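Alpha-1,2-mannosidase (Bacteroides thetaiotaomicron, PDB 2WW2) hydrolyses alpha-mannosides, probably alpha-1,2-linked ones, as a calcium-dependent glycoside hydrolase of family 92 that inverts the anomeric configuration. Local coordinates at residues Trp456-Arg460 / Cys646-Pro650; Trp332-Arg336 / Glu450-Ala454; His528-Gly532 / Tyr733-Lys737; Ala337-Leu341 / Ala633-Phe637; Ala590-Tyr594 / Thr603-Leu607. All blocks are in the same frame, centred on the assembly; numbering follows the deposited sequence.

Overall arrangement
All five contacts lie in the helical catalytic part of the chain, which has the (alpha/alpha)6-barrel fold of its clan. Contacts 1 and 2 share helix 444-465, their centres about 10 Å apart; contact 3, its centre about 12 Å from that of contact 1, brings in the C-terminal tail. Contact 4 lies nearest the centre of the chain, about 14 Å from contact 2 between centres, joined to it by the short link between helices 331-334 and 338-345. Contact 5 packs helix 600-613 on the loop before it, its centre about 16 Å from that of contact 4. Contacts 1 and 4 alternate along the sequence, so widely separated segments are interlocked in one domain.

Contact 1. Residues Trp456-Arg460 / Cys646-Pro650; sequences WCIAR and CPGMP
Cys646 meets Trp456 through its sulfur. SG lies 3.6 Å from Trp456 CH2, and the line from it to the centroid of the six-membered ring leans 33° off the normal, an oblique sulfur-aromatic contact. The sulfur arrives there because it stands anti to the backbone N of Cys646 (chi1 -174°). Pro647 sends its CB away from the helix and offers its carbonyl instead: Pro647 O comes to the edge of the indole, 3.7 Å from Trp456 CZ3. At Gly648 the backbone presses so closely on the helix that a CB would run into Trp456 CZ3. Its carbonyl is what the arginine grips, with Arg460 NH2 giving Gly648 O a nearly straight bond of 3.0 Å (166°), in the plane of both groups, and NE adding a weak second one. Met649 places its N in the indole plane, at the edge, 3.8 Å from Trp456 CH2. Its bent side chain then carries CE over the centre of the guanidinium, 3.4 Å from Arg460 CZ. Pro650 closes the row with CD 3.5 Å from Arg460 NH2. Outside the two segments, Asp390 holds Gly648 N, and Trp456 NE1 bonds to Tyr733 OH. The loop contains a type II beta turn from Cys646 to Met649, with Pro647 and Gly648 at its corners, docked on helix 444-465 of the catalytic domain.

Contact 2. Residues Trp332-Arg336 / Glu450-Ala454; sequences WDTFR and EYAYA
Arg336 reaches Glu450 by way of two aromatic neighbours, and its side chain is worth following outward. CB leads to CG, which lies against one face of the Phe335 ring, toward its rim. From CG to NE the chain runs extended, and NE donates to Trp332 O at 2.8 Å, a bond almost in line with that carbonyl (C=O...N angle 167°). Further out, Phe335 CE2 sits over the centre of the guanidinium, 3.4 Å above its plane, the ring tilted against it. NH1 donates to a water, which in turn donates to Glu450 OE2. NH2 completes the salt bridge, 2.9 Å from Glu450 OE2, within the guanidinium plane and on the oxygen's syn lone pair; the carboxylate is turned 80° against it. The same oxygen also takes a weak bond from Trp332 NE1 (2.9 Å), so two side chains and a water converge on OE2. A leucine in place of Arg336 would probably leave the buried Glu450 carboxylate without its counter-charge and Trp332 O without its side-chain donor.

On the other side of the contact, Phe335 and Tyr453 lie nearly parallel (27°) but slid apart, their centroids separated by 5.3 Å, and Phe335 CE1 comes 3.6 Å from Tyr453 CE2. Tyr453 OH is taken up by Pro647 O and Ser386. This is a buried salt bridge flanked by aromatic rings, joining helix 444-465 to residues 332-336 inside the (alpha/alpha)6 catalytic domain.

Contact 3. Residues His528-Gly532 / Tyr733-Lys737; sequences HDPEG and YSYSK
The ring of Tyr735 takes Asp529 OD2 at its edge, near the plane, 3.9 Å from CD2. The Tyr733 ring meets His528 O obliquely, its CE2 3.5 Å from that oxygen, while the His528 imidazole packs on Trp456 with planes at about 40°. The C-terminal tail, in a type I beta turn from Ser734 to Lys737, docks on the N-terminus of helix 530-537, where Asp529 is the N-cap. The Asp529 carboxylate, its CG turned opposite the backbone N (chi1 -157°), reaches back to the helix start and accepts Gly532 N at OD1, a capping bond of 3.0 Å met from above its plane. Ser736 N reaches the same oxygen at 2.9 Å from the opposite side of the carboxylate plane. Ser736 OG adds a bond on the syn side, less certain because this serine has two conformers. The negative charge is thus gripped by amide hydrogens of both segments, while OD2 has Tyr481 as partner. His528 O accepts Tyr735 N at 2.8 Å. The tail also takes up a first-turn amide: Ser734 OG accepts Glu531 N at 2.9 Å, with an N-H...O angle of 156°.

Contact 4. Residues Ala337-Leu341 / Ala633-Phe637; sequences AVHPL and AWYVF
Leu341 and Phe637 make the one CH-pi contact here: Leu341 CD1 stands over a face of the phenyl ring, 4.0 Å from its centroid and 18° off the normal. Leu341 CG lies anti to the backbone N (chi1 -171°), which swings the branch across the ring, and CB rests 3.6 Å from Phe637 CE2 as the two side chains slide past each other in opposite directions.

Backbone groups meet the same ring at its edge. Ala337 O lies in the ring plane, 3.2 Å from Phe637 CE2, while also accepting the helical bond from Leu341 N; the carbonyl carbon of Pro340 comes to the edge as well. The phenyl is therefore wedged into the first turn of helix 338-345. An alanine in place of Phe637 would probably open a gap beside this turn and leave Leu341 CD1 without the face it packs on.

Aliphatic side chains make a further group of contacts. Ala337 CB and Ala633 CB touch at 3.6 Å, and Val338 CG2 reaches Ala633 CB at 3.7 Å. Leu341 CD2 meets Val636 CG1 at 4.0 Å, the two side chains crossing at about a right angle. Beyond the pair, Leu291 packs on Leu341 and Tyr643 on Phe637.

No hydrogen bond crosses. The small Ala633 side chain, and a Val338 CB that points away from the other helix, let the backbones close to 5.2 Å between Val338 CA and Ala633 CA, tight helix-to-helix packing inside an (alpha/alpha)6 barrel.

Contact 5. Residues Ala590-Tyr594 / Thr603-Leu607; sequences AIYLY and TQYHL
The early turns of helix 600-613 pack back on the coiled segment 590-594 that precedes them in the chain, and Thr603 makes the hydrogen bond between the two. Its OG1 donates to Ile591 O at 2.8 Å, lying in the carbonyl plane with a C=O...O angle of 145°. The hydroxyl sits anti to the carbonyl carbon of Thr603 (chi1 -73°), which aims it at the segment and leaves the CG2 methyl to rest on Tyr592 CD1. OG1 is also close to carbon: Tyr594 CB is 3.2 Å from it, and it lies in the plane of the Tyr594 ring, at the edge.

Ile591 pushes its branches against the helix backbone. CG2 comes 3.8 Å from Leu607 N, and CD1 reaches 4.0 Å from His606 O. This is a short local return of the chain onto helix 600-613 within the (alpha/alpha)6 catalytic domain, with helix 540-551 behind it, where Phe551 touches Ile591 and Tyr594.

Aromatic groups flank the joint. Tyr592 runs obliquely across Leu607, whose CD2 lies 3.6 Å from Tyr592 OH; that hydroxyl bonds to Ser638. The rings of Tyr594 and His606 are nearly parallel (17°) but slid apart, with centroids 6.0 Å away from each other, and they come together at Tyr594 CE2 and His606 CD2. Tyr594 OH bonds to Asp548, fixing the outer end of the ring.

Contact 1. Residues Trp456-Arg460 / Cys646-Pro650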
# COMPACT_ATOMS: atom_id res chain seq x y z
N TRP A 456 -26.57 -20.79 16.93
CA TRP A 456 -25.86 -21.92 17.54
C TRP A 456 -25.94 -21.82 19.08
O TRP A 456 -26.22 -22.81 19.76
CB TRP A 456 -24.40 -21.99 17.02
CG TRP A 456 -23.57 -22.99 17.75
CD1 TRP A 456 -23.40 -24.31 17.43
CD2 TRP A 456 -22.79 -22.75 18.92
NE1 TRP A 456 -22.57 -24.92 18.35
CE2 TRP A 456 -22.17 -23.98 19.27
CE3 TRP A 456 -22.54 -21.62 19.70
CZ2 TRP A 456 -21.33 -24.10 20.37
CZ3 TRP A 456 -21.70 -21.75 20.80
CH2 TRP A 456 -21.12 -22.98 21.13
N CYS A 457 -25.73 -20.62 19.64
CA CYS A 457 -25.84 -20.48 21.11
C CYS A 457 -27.23 -20.88 21.62
O CYS A 457 -27.35 -21.55 22.64
CB CYS A 457 -25.57 -19.04 21.57
SG CYS A 457 -23.88 -18.51 21.36
N ILE A 458 -28.27 -20.45 20.91
CA ILE A 458 -29.63 -20.77 21.34
C ILE A 458 -29.89 -22.27 21.24
O ILE A 458 -30.55 -22.85 22.12
CB ILE A 458 -30.70 -19.98 20.56
CG1 ILE A 458 -30.58 -18.49 20.92
CG2 ILE A 458 -32.13 -20.52 20.85
CD1 ILE A 458 -31.39 -17.56 19.96
N ALA A 459 -29.36 -22.90 20.20
CA ALA A 459 -29.51 -24.35 20.06
C ALA A 459 -28.85 -25.06 21.25
O ALA A 459 -29.41 -26.00 21.84
CB ALA A 459 -28.91 -24.84 18.75
N ARG A 460 -27.65 -24.63 21.59
CA ARG A 460 -26.92 -25.22 22.70
C ARG A 460 -27.73 -25.09 23.98
O ARG A 460 -27.81 -26.04 24.77
CB ARG A 460 -25.57 -24.52 22.87
CG ARG A 460 -24.55 -24.87 21.77
CD ARG A 460 -23.76 -26.09 22.23
NE ARG A 460 -23.00 -25.67 23.39
CZ ARG A 460 -22.50 -26.47 24.33
NH1 ARG A 460 -22.66 -27.80 24.28
NH2 ARG A 460 -21.83 -25.90 25.33
N CYS A 646 -14.77 -19.61 21.39
CA CYS A 646 -16.20 -19.71 21.13
C CYS A 646 -17.01 -19.64 22.42
O CYS A 646 -17.33 -20.69 23.02
CB CYS A 646 -16.51 -21.03 20.40
SG CYS A 646 -18.21 -21.19 19.85
N PRO A 647 -17.36 -18.41 22.85
CA PRO A 647 -18.17 -18.33 24.05
C PRO A 647 -19.45 -19.10 23.81
O PRO A 647 -20.00 -19.09 22.69
CB PRO A 647 -18.44 -16.82 24.21
CG PRO A 647 -17.17 -16.17 23.59
CD PRO A 647 -16.90 -17.09 22.38
N GLY A 648 -19.92 -19.78 24.85
CA GLY A 648 -21.09 -20.65 24.69
C GLY A 648 -20.61 -22.09 24.68
O GLY A 648 -21.37 -23.01 24.95
N MET A 649 -19.33 -22.28 24.38
CA MET A 649 -18.67 -23.58 24.56
C MET A 649 -17.65 -23.40 25.68
O MET A 649 -16.72 -22.60 25.54
CB MET A 649 -17.95 -24.01 23.28
CG MET A 649 -17.16 -25.31 23.38
SD MET A 649 -18.14 -26.76 23.82
CE MET A 649 -19.53 -26.66 22.68
N PRO A 650 -17.80 -24.15 26.79
CA PRO A 650 -16.94 -23.87 27.95
C PRO A 650 -15.52 -24.45 27.79
O PRO A 650 -15.14 -25.38 28.51
CB PRO A 650 -17.72 -24.50 29.12
CG PRO A 650 -18.56 -25.61 28.48
CD PRO A 650 -18.92 -25.05 27.10

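Contact 2. Residues Trp332-Arg336 / Glu450-Ala454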
# COMPACT_ATOMS: atom_id res chain seq x y z
N TRP A 332 -21.61 -6.65 21.24
CA TRP A 332 -20.95 -7.02 19.99
C TRP A 332 -19.45 -7.06 20.20
O TRP A 332 -18.72 -7.88 19.62
CB TRP A 332 -21.29 -6.02 18.86
CG TRP A 332 -20.62 -6.37 17.57
CD1 TRP A 332 -20.94 -7.39 16.72
CD2 TRP A 332 -19.47 -5.72 17.01
NE1 TRP A 332 -20.09 -7.40 15.64
CE2 TRP A 332 -19.18 -6.38 15.79
CE3 TRP A 332 -18.68 -4.64 17.41
CZ2 TRP A 332 -18.11 -6.00 14.97
CZ3 TRP A 332 -17.61 -4.26 16.60
CH2 TRP A 332 -17.33 -4.93 15.39
N ASP A 333 -18.97 -6.18 21.06
CA ASP A 333 -17.54 -6.17 21.40
C ASP A 333 -17.24 -7.09 22.58
O ASP A 333 -16.30 -7.91 22.55
CB ASP A 333 -17.08 -4.76 21.79
CG ASP A 333 -16.60 -3.96 20.60
OD1 ASP A 333 -15.78 -4.47 19.79
OD2 ASP A 333 -17.02 -2.81 20.49
N THR A 334 -18.01 -6.93 23.65
CA THR A 334 -17.62 -7.52 24.94
C THR A 334 -17.96 -9.01 25.13
O THR A 334 -17.49 -9.62 26.07
CB THR A 334 -18.17 -6.69 26.12
OG1 THR A 334 -19.61 -6.70 26.07
CG2 THR A 334 -17.65 -5.24 26.05
N PHE A 335 -18.77 -9.61 24.25
CA PHE A 335 -19.06 -11.05 24.40
C PHE A 335 -17.82 -11.90 24.13
O PHE A 335 -17.73 -13.03 24.61
CB PHE A 335 -20.20 -11.51 23.47
CG PHE A 335 -19.73 -11.94 22.08
CD1 PHE A 335 -19.22 -13.21 21.86
CD2 PHE A 335 -19.86 -11.08 20.98
CE1 PHE A 335 -18.81 -13.61 20.57
CE2 PHE A 335 -19.46 -11.49 19.69
CZ PHE A 335 -18.93 -12.75 19.50
N ARG A 336 -16.89 -11.37 23.35
CA ARG A 336 -15.77 -12.16 22.82
C ARG A 336 -14.78 -12.59 23.91
O ARG A 336 -14.31 -13.73 23.91
CB ARG A 336 -15.05 -11.41 21.67
CG ARG A 336 -15.98 -11.11 20.47
CD ARG A 336 -15.48 -10.05 19.47
NE ARG A 336 -16.62 -9.50 18.71
CZ ARG A 336 -17.11 -10.02 17.58
NH1 ARG A 336 -16.57 -11.12 17.07
NH2 ARG A 336 -18.15 -9.46 16.97
N GLU A 450 -22.96 -13.10 12.34
CA GLU A 450 -23.25 -12.95 13.77
C GLU A 450 -24.49 -13.76 14.16
O GLU A 450 -24.55 -14.36 15.23
CB GLU A 450 -23.48 -11.46 14.11
CG GLU A 450 -22.25 -10.55 13.88
CD GLU A 450 -21.24 -10.59 15.03
OE1 GLU A 450 -21.62 -11.07 16.12
OE2 GLU A 450 -20.06 -10.15 14.84
N TYR A 451 -25.49 -13.79 13.28
CA TYR A 451 -26.73 -14.50 13.59
C TYR A 451 -26.57 -16.03 13.61
O TYR A 451 -27.20 -16.71 14.44
CB TYR A 451 -27.83 -14.15 12.59
CG TYR A 451 -28.24 -12.69 12.52
CD1 TYR A 451 -27.86 -11.77 13.50
CD2 TYR A 451 -29.00 -12.23 11.46
CE1 TYR A 451 -28.23 -10.43 13.41
CE2 TYR A 451 -29.39 -10.90 11.36
CZ TYR A 451 -29.00 -10.01 12.34
OH TYR A 451 -29.37 -8.69 12.24
N ALA A 452 -25.78 -16.57 12.70
CA ALA A 452 -25.54 -18.03 12.68
C ALA A 452 -24.91 -18.47 14.01
O ALA A 452 -25.23 -19.52 14.57
CB ALA A 452 -24.65 -18.41 11.50
N TYR A 453 -24.02 -17.63 14.54
CA TYR A 453 -23.41 -17.88 15.85
C TYR A 453 -24.43 -17.79 17.00
O TYR A 453 -24.46 -18.66 17.90
CB TYR A 453 -22.26 -16.88 16.09
CG TYR A 453 -21.78 -16.88 17.54
CD1 TYR A 453 -21.15 -17.98 18.08
CD2 TYR A 453 -21.97 -15.75 18.35
CE1 TYR A 453 -20.71 -17.98 19.41
CE2 TYR A 453 -21.54 -15.74 19.67
CZ TYR A 453 -20.90 -16.85 20.19
OH TYR A 453 -20.49 -16.84 21.49
N ALA A 454 -25.25 -16.75 16.99
CA ALA A 454 -26.24 -16.59 18.06
C ALA A 454 -27.23 -17.75 18.00
O ALA A 454 -27.68 -18.25 19.02
CB ALA A 454 -26.99 -15.25 17.92
O HOH W 1 -17.77 -11.59 14.44

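Contact 3. Residues His528-Gly532 / Tyr733-Lys737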
# COMPACT_ATOMS: atom_id res chain seq x y z
N HIS A 528 -17.87 -20.92 16.07
CA HIS A 528 -18.58 -22.13 16.51
C HIS A 528 -18.30 -23.32 15.58
O HIS A 528 -18.71 -24.46 15.87
CB HIS A 528 -20.08 -21.87 16.63
CG HIS A 528 -20.75 -21.49 15.34
ND1 HIS A 528 -20.48 -20.31 14.68
CD2 HIS A 528 -21.70 -22.12 14.61
CE1 HIS A 528 -21.22 -20.24 13.59
NE2 HIS A 528 -21.96 -21.34 13.51
N ASP A 529 -17.58 -23.09 14.48
CA ASP A 529 -17.34 -24.18 13.53
C ASP A 529 -16.05 -24.02 12.69
O ASP A 529 -16.10 -24.00 11.47
CB ASP A 529 -18.55 -24.33 12.60
CG ASP A 529 -18.65 -25.72 11.98
OD1 ASP A 529 -17.80 -26.59 12.30
OD2 ASP A 529 -19.59 -25.94 11.18
N PRO A 530 -14.89 -23.92 13.35
CA PRO A 530 -13.66 -23.83 12.57
C PRO A 530 -13.49 -25.00 11.58
O PRO A 530 -13.00 -24.80 10.48
CB PRO A 530 -12.56 -23.85 13.63
CG PRO A 530 -13.22 -23.25 14.86
CD PRO A 530 -14.64 -23.80 14.80
N GLU A 531 -13.90 -26.21 11.98
CA GLU A 531 -13.76 -27.36 11.08
C GLU A 531 -14.64 -27.16 9.85
O GLU A 531 -14.23 -27.46 8.72
CB GLU A 531 -14.10 -28.67 11.81
CG GLU A 531 -13.97 -29.93 10.95
CD GLU A 531 -12.53 -30.20 10.47
OE1 GLU A 531 -11.56 -29.77 11.13
OE2 GLU A 531 -12.39 -30.88 9.43
N GLY A 532 -15.86 -26.67 10.04
CA GLY A 532 -16.74 -26.41 8.90
C GLY A 532 -16.18 -25.31 8.00
O GLY A 532 -16.35 -25.34 6.78
N TYR A 733 -13.58 -27.73 20.06
CA TYR A 733 -14.89 -27.97 19.47
C TYR A 733 -15.10 -27.37 18.07
O TYR A 733 -14.66 -26.26 17.79
CB TYR A 733 -15.97 -27.42 20.41
CG TYR A 733 -17.39 -27.45 19.86
CD1 TYR A 733 -18.19 -28.57 20.01
CD2 TYR A 733 -17.93 -26.33 19.23
CE1 TYR A 733 -19.47 -28.60 19.54
CE2 TYR A 733 -19.22 -26.35 18.75
CZ TYR A 733 -19.99 -27.49 18.92
OH TYR A 733 -21.26 -27.53 18.46
N SER A 734 -15.80 -28.09 17.21
CA SER A 734 -16.42 -27.48 16.04
C SER A 734 -17.79 -28.08 15.91
O SER A 734 -17.98 -29.27 16.15
CB SER A 734 -15.64 -27.78 14.75
OG SER A 734 -14.43 -27.04 14.69
N TYR A 735 -18.75 -27.27 15.49
CA TYR A 735 -20.07 -27.78 15.24
C TYR A 735 -20.08 -28.97 14.26
O TYR A 735 -20.81 -29.95 14.47
CB TYR A 735 -21.00 -26.67 14.72
CG TYR A 735 -22.35 -27.21 14.37
CD1 TYR A 735 -23.16 -27.74 15.36
CD2 TYR A 735 -22.79 -27.26 13.05
CE1 TYR A 735 -24.40 -28.27 15.05
CE2 TYR A 735 -24.03 -27.78 12.74
CZ TYR A 735 -24.82 -28.29 13.75
OH TYR A 735 -26.04 -28.84 13.46
N SER A 736 -19.28 -28.90 13.19
CA SER A 736 -19.36 -29.94 12.17
C SER A 736 -18.45 -31.13 12.46
O SER A 736 -18.44 -32.10 11.71
CB SER A 736 -19.08 -29.38 10.77
OG SER A 736 -17.73 -28.99 10.67
N LYS A 737 -17.72 -31.08 13.55
CA LYS A 737 -16.82 -32.17 13.91
C LYS A 737 -17.44 -33.05 14.99
O LYS A 737 -18.20 -33.96 14.67
CB LYS A 737 -15.49 -31.60 14.40
CG LYS A 737 -14.94 -32.30 15.62
CD LYS A 737 -13.67 -31.63 16.10
CE LYS A 737 -13.74 -31.42 17.60
NZ LYS A 737 -12.41 -31.59 18.16

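Contact 4. Residues Ala337-Leu341 / Ala633-Phe637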
# COMPACT_ATOMS: atom_id res chain seq x y z
N ALA A 337 -14.44 -11.68 24.82
CA ALA A 337 -13.43 -12.01 25.83
C ALA A 337 -13.69 -11.37 27.19
O ALA A 337 -13.31 -11.92 28.22
CB ALA A 337 -12.02 -11.63 25.32
N VAL A 338 -14.28 -10.18 27.20
CA VAL A 338 -14.50 -9.45 28.46
C VAL A 338 -15.47 -10.24 29.37
O VAL A 338 -15.16 -10.54 30.53
CB VAL A 338 -15.04 -8.00 28.20
CG1 VAL A 338 -15.57 -7.38 29.49
CG2 VAL A 338 -13.92 -7.10 27.59
N HIS A 339 -16.65 -10.56 28.87
CA HIS A 339 -17.57 -11.33 29.72
C HIS A 339 -17.08 -12.73 30.02
O HIS A 339 -17.25 -13.20 31.13
CB HIS A 339 -19.00 -11.28 29.16
CG HIS A 339 -19.63 -9.94 29.37
ND1 HIS A 339 -20.18 -9.58 30.58
CD2 HIS A 339 -19.70 -8.85 28.58
CE1 HIS A 339 -20.62 -8.33 30.50
NE2 HIS A 339 -20.34 -7.87 29.30
N PRO A 340 -16.44 -13.40 29.04
CA PRO A 340 -15.84 -14.69 29.40
C PRO A 340 -14.81 -14.56 30.52
O PRO A 340 -14.73 -15.44 31.38
CB PRO A 340 -15.18 -15.15 28.11
CG PRO A 340 -16.17 -14.60 27.02
CD PRO A 340 -16.55 -13.22 27.58
N LEU A 341 -14.02 -13.49 30.52
CA LEU A 341 -13.10 -13.30 31.65
C LEU A 341 -13.90 -13.20 32.96
O LEU A 341 -13.50 -13.78 33.98
CB LEU A 341 -12.21 -12.05 31.46
CG LEU A 341 -11.07 -11.92 32.49
CD1 LEU A 341 -10.02 -13.01 32.30
CD2 LEU A 341 -10.38 -10.52 32.49
N ALA A 633 -9.11 -7.46 27.16
CA ALA A 633 -9.35 -8.81 27.67
C ALA A 633 -8.62 -9.86 26.84
O ALA A 633 -8.17 -10.91 27.36
CB ALA A 633 -10.86 -9.10 27.68
N TRP A 634 -8.48 -9.58 25.55
CA TRP A 634 -7.72 -10.44 24.65
C TRP A 634 -6.28 -10.56 25.18
O TRP A 634 -5.69 -11.64 25.24
CB TRP A 634 -7.73 -9.86 23.23
CG TRP A 634 -7.06 -10.73 22.20
CD1 TRP A 634 -7.68 -11.59 21.33
CD2 TRP A 634 -5.66 -10.82 21.93
NE1 TRP A 634 -6.74 -12.21 20.54
CE2 TRP A 634 -5.49 -11.75 20.88
CE3 TRP A 634 -4.52 -10.19 22.46
CZ2 TRP A 634 -4.24 -12.08 20.36
CZ3 TRP A 634 -3.28 -10.53 21.94
CH2 TRP A 634 -3.15 -11.46 20.90
N TYR A 635 -5.74 -9.43 25.61
CA TYR A 635 -4.35 -9.46 26.11
C TYR A 635 -4.27 -10.22 27.43
O TYR A 635 -3.34 -11.00 27.66
CB TYR A 635 -3.82 -8.04 26.26
CG TYR A 635 -2.35 -7.97 26.67
CD1 TYR A 635 -1.34 -7.81 25.71
CD2 TYR A 635 -1.98 -8.07 28.00
CE1 TYR A 635 0.01 -7.76 26.09
CE2 TYR A 635 -0.62 -8.03 28.38
CZ TYR A 635 0.35 -7.87 27.42
OH TYR A 635 1.66 -7.80 27.79
N VAL A 636 -5.24 -10.00 28.32
CA VAL A 636 -5.22 -10.69 29.62
C VAL A 636 -5.28 -12.21 29.43
O VAL A 636 -4.44 -12.94 29.94
CB VAL A 636 -6.36 -10.20 30.55
CG1 VAL A 636 -6.45 -11.06 31.80
CG2 VAL A 636 -6.09 -8.74 30.94
N PHE A 637 -6.28 -12.67 28.71
CA PHE A 637 -6.36 -14.10 28.40
C PHE A 637 -5.06 -14.59 27.74
O PHE A 637 -4.46 -15.56 28.20
CB PHE A 637 -7.53 -14.36 27.46
CG PHE A 637 -8.81 -14.72 28.18
CD1 PHE A 637 -8.88 -15.89 28.93
CD2 PHE A 637 -9.93 -13.90 28.09
CE1 PHE A 637 -10.07 -16.23 29.60
CE2 PHE A 637 -11.11 -14.22 28.76
CZ PHE A 637 -11.18 -15.40 29.49

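Contact 5. Residues Ala590-Tyr594 / Thr603-Leu607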
# COMPACT_ATOMS: atom_id res chain seq x y z
N ALA A 590 -8.53 -15.33 15.52
CA ALA A 590 -7.98 -16.10 14.39
C ALA A 590 -6.61 -16.72 14.65
O ALA A 590 -6.32 -17.82 14.16
CB ALA A 590 -7.97 -15.25 13.11
N ILE A 591 -5.76 -16.05 15.42
CA ILE A 591 -4.46 -16.64 15.72
C ILE A 591 -4.58 -18.01 16.40
O ILE A 591 -3.70 -18.86 16.26
CB ILE A 591 -3.58 -15.72 16.59
CG1 ILE A 591 -3.04 -14.60 15.73
CG2 ILE A 591 -2.40 -16.51 17.15
CD1 ILE A 591 -2.08 -13.65 16.49
N TYR A 592 -5.69 -18.23 17.12
CA TYR A 592 -5.87 -19.48 17.84
C TYR A 592 -6.38 -20.60 16.95
O TYR A 592 -6.47 -21.74 17.40
CB TYR A 592 -6.83 -19.31 19.03
CG TYR A 592 -6.20 -18.53 20.18
CD1 TYR A 592 -5.45 -19.20 21.16
CD2 TYR A 592 -6.33 -17.15 20.26
CE1 TYR A 592 -4.86 -18.50 22.20
CE2 TYR A 592 -5.72 -16.44 21.31
CZ TYR A 592 -4.98 -17.13 22.27
OH TYR A 592 -4.39 -16.44 23.31
N LEU A 593 -6.71 -20.29 15.70
CA LEU A 593 -7.33 -21.31 14.83
C LEU A 593 -6.35 -22.43 14.46
O LEU A 593 -6.78 -23.53 14.13
CB LEU A 593 -7.95 -20.67 13.58
CG LEU A 593 -9.22 -19.84 13.84
CD1 LEU A 593 -9.67 -19.07 12.57
CD2 LEU A 593 -10.34 -20.74 14.31
N TYR A 594 -5.05 -22.17 14.51
CA TYR A 594 -4.09 -23.25 14.26
C TYR A 594 -4.27 -24.41 15.23
O TYR A 594 -3.89 -25.53 14.91
CB TYR A 594 -2.67 -22.77 14.34
CG TYR A 594 -2.23 -21.73 13.31
CD1 TYR A 594 -1.90 -22.10 12.01
CD2 TYR A 594 -2.08 -20.40 13.68
CE1 TYR A 594 -1.45 -21.15 11.09
CE2 TYR A 594 -1.64 -19.43 12.76
CZ TYR A 594 -1.33 -19.82 11.47
OH TYR A 594 -0.88 -18.87 10.58
N THR A 603 0.21 -20.96 16.39
CA THR A 603 -0.52 -20.18 17.37
C THR A 603 0.46 -19.64 18.41
O THR A 603 0.47 -18.45 18.70
CB THR A 603 -1.60 -21.05 18.09
OG1 THR A 603 -2.69 -21.29 17.19
CG2 THR A 603 -2.13 -20.34 19.33
N GLN A 604 1.33 -20.52 18.90
CA GLN A 604 2.28 -20.15 19.94
C GLN A 604 3.23 -19.05 19.45
O GLN A 604 3.46 -18.05 20.16
CB GLN A 604 3.07 -21.38 20.38
CG GLN A 604 2.23 -22.41 21.15
CD GLN A 604 2.75 -23.84 21.00
OE1 GLN A 604 3.94 -24.08 20.75
NE2 GLN A 604 1.85 -24.81 21.17
N TYR A 605 3.77 -19.21 18.25
CA TYR A 605 4.71 -18.22 17.71
C TYR A 605 4.04 -16.86 17.50
O TYR A 605 4.53 -15.84 17.99
CB TYR A 605 5.35 -18.68 16.40
CG TYR A 605 6.18 -17.59 15.78
CD1 TYR A 605 7.47 -17.33 16.24
CD2 TYR A 605 5.66 -16.78 14.78
CE1 TYR A 605 8.24 -16.31 15.69
CE2 TYR A 605 6.42 -15.75 14.23
CZ TYR A 605 7.70 -15.52 14.69
OH TYR A 605 8.44 -14.50 14.13
N HIS A 606 2.95 -16.85 16.75
CA HIS A 606 2.30 -15.60 16.36
C HIS A 606 1.69 -14.84 17.52
O HIS A 606 1.76 -13.61 17.58
CB HIS A 606 1.24 -15.85 15.29
CG HIS A 606 1.82 -16.23 13.96
ND1 HIS A 606 2.62 -15.38 13.23
CD2 HIS A 606 1.73 -17.38 13.24
CE1 HIS A 606 3.00 -15.98 12.12
NE2 HIS A 606 2.47 -17.20 12.10
N LEU A 607 1.08 -15.57 18.44
CA LEU A 607 0.54 -14.98 19.64
C LEU A 607 1.64 -14.25 20.42
O LEU A 607 1.50 -13.07 20.79
CB LEU A 607 -0.07 -16.10 20.48
CG LEU A 607 -0.97 -15.75 21.64
CD1 LEU A 607 -0.08 -15.22 22.75
CD2 LEU A 607 -2.06 -14.75 21.22